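PDB 6W40: denovo NTF2 from Synthetic construct, which is a de novo designed NTF2-like protein of no known natural function, probably made to vary pocket structure within this fold. Local coordinates for residues 4-7 with 8-11. Sequence-based numbering, arbitrary orientation.
Sequences EEKH and LRDM
Arg9 folds back over Glu5 and Lys6 because its CG stands beside the backbone N (chi1 -80°) and the chain then bends at chi2 and chi3, laying the guanidinium against the preceding turn of the helix. Lys6 starts the other way, CG anti to the backbone N (chi1 165°), and bends at chi2 and chi4 to carry its amine forward to Asp10. One face of the guanidinium covers Lys6 CA, which lies 3.3 Å from its plane and toward its rim. Arg9 NH2 sits 3.3 Å from Lys6 CD, where the two chains cross at about a right angle. On the Glu5 side the nearest side-chain approach is Arg9 CD to Glu5 OE1 (3.2 Å), and Arg9 NH1 lies against the Glu5 CG methylene. The carboxylate is turned 58° from the guanidinium plane, and Glu5 OE1 remains 4.3 Å from Arg9 NH1, opposite charges beyond salt-bridge range. An alanine in place of Arg9 would probably uncover Lys6 CA and CD and leave the Glu5 carboxylate without its nearby positive charge. Lys6 NZ and Asp10 OD2 form an i to i+4 salt bridge of doubtful geometry, the two atoms being modelled too close. Regular alpha-helical bonds include Leu8 N to Glu4 O (2.8 Å) and Met11 N to His7 O. Leu8 CD1 rests 3.4 Å from Glu4 OE1, which accepts a hydrogen bond from Ile75 N, while Glu4 OE2 salt-bridges Lys76, both of the second subunit. Within its own chain, helix 2-18 meets the turn between strands 74-78 and 81-90 through a weak Lys6 NZ to Gly79 O hydrogen bond. Leu8 packs on His73, between strands 67-72 and 74-78 of the second subunit, and His7 and Met11 on Glu13 of that subunit's helix 2-18, placing this helix face at the subunit interface.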
loop_
_atom_site.group_PDB
_atom_site.type_symbol
_atom_site.label_atom_id
_atom_site.label_comp_id
_atom_site.label_asym_id
_atom_site.label_seq_id
_atom_site.Cartn_x
_atom_site.Cartn_y
_atom_site.Cartn_z
ATOM N N GLU A 4 1.835 17.059 7.318
ATOM C CA GLU A 4 0.746 16.226 6.818
ATOM C C GLU A 4 0.856 16.023 5.314
ATOM O O GLU A 4 0.554 14.938 4.804
ATOM C CB GLU A 4 -0.607 16.840 7.174
ATOM C CG GLU A 4 -1.742 15.825 7.186
ATOM C CD GLU A 4 -3.109 16.463 7.024
ATOM O OE1 GLU A 4 -3.781 16.176 6.011
ATOM O OE2 GLU A 4 -3.510 17.251 7.906
ATOM N N GLU A 5 1.285 17.057 4.586
ATOM C CA GLU A 5 1.491 16.923 3.148
ATOM C C GLU A 5 2.489 15.814 2.841
ATOM O O GLU A 5 2.251 14.969 1.970
ATOM C CB GLU A 5 1.966 18.253 2.564
ATOM C CG GLU A 5 2.322 18.196 1.088
ATOM C CD GLU A 5 1.137 17.822 0.220
ATOM O OE1 GLU A 5 1.355 17.264 -0.876
ATOM O OE2 GLU A 5 -0.012 18.082 0.635
ATOM N N LYS A 6 3.614 15.798 3.560
ATOM C CA LYS A 6 4.600 14.737 3.386
ATOM C C LYS A 6 3.991 13.369 3.669
ATOM O O LYS A 6 4.297 12.389 2.977
ATOM C CB LYS A 6 5.803 14.997 4.295
ATOM C CG LYS A 6 6.734 13.812 4.479
ATOM C CD LYS A 6 7.372 13.384 3.170
ATOM C CE LYS A 6 8.291 12.202 3.385
ATOM N NZ LYS A 6 7.627 11.133 4.181
ATOM N N HIS A 7 3.113 13.286 4.669
ATOM C CA HIS A 7 2.504 12.005 5.005
ATOM C C HIS A 7 1.486 11.582 3.953
ATOM O O HIS A 7 1.378 10.392 3.631
ATOM C CB HIS A 7 1.854 12.078 6.383
ATOM C CG HIS A 7 1.999 10.820 7.176
ATOM N ND1 HIS A 7 3.219 10.217 7.390
ATOM C CD2 HIS A 7 1.081 10.045 7.799
ATOM C CE1 HIS A 7 3.048 9.126 8.115
ATOM N NE2 HIS A 7 1.760 9.000 8.378
ATOM N N LEU A 8 0.726 12.539 3.416
ATOM C CA LEU A 8 -0.175 12.235 2.309
ATOM C C LEU A 8 0.596 11.696 1.112
ATOM O O LEU A 8 0.123 10.791 0.413
ATOM C CB LEU A 8 -0.959 13.484 1.909
ATOM C CG LEU A 8 -2.344 13.729 2.509
ATOM C CD1 LEU A 8 -2.291 13.812 4.023
ATOM C CD2 LEU A 8 -2.924 15.002 1.924
ATOM N N ARG A 9 1.784 12.246 0.860
ATOM C CA ARG A 9 2.598 11.778 -0.255
ATOM C C ARG A 9 3.117 10.368 -0.007
ATOM O O ARG A 9 3.114 9.533 -0.917
ATOM C CB ARG A 9 3.750 12.752 -0.499
ATOM C CG ARG A 9 3.351 13.989 -1.292
ATOM C CD ARG A 9 3.878 15.269 -0.659
ATOM N NE ARG A 9 5.184 15.096 -0.031
ATOM C CZ ARG A 9 5.905 16.091 0.473
ATOM N NH1 ARG A 9 5.449 17.336 0.418
ATOM N NH2 ARG A 9 7.083 15.845 1.030
ATOM N N ASP A 10 3.557 10.082 1.222
ATOM C CA ASP A 10 4.043 8.744 1.549
ATOM C C ASP A 10 2.971 7.690 1.291
ATOM O O ASP A 10 3.236 6.661 0.659
ATOM C CB ASP A 10 4.506 8.695 3.006
ATOM C CG ASP A 10 6.018 8.628 3.139
ATOM O OD1 ASP A 10 6.667 8.000 2.276
ATOM O OD2 ASP A 10 6.559 9.197 4.110
ATOM N N MET A 11 1.746 7.938 1.764
ATOM C CA MET A 11 0.663 6.976 1.580
ATOM C C MET A 11 0.370 6.739 0.104
ATOM O O MET A 11 0.146 5.597 -0.315
ATOM C CB MET A 11 -0.597 7.457 2.301
ATOM C CG MET A 11 -0.587 7.223 3.798
ATOM S SD MET A 11 -0.712 5.473 4.215
ATOM C CE MET A 11 -2.294 5.063 3.479
#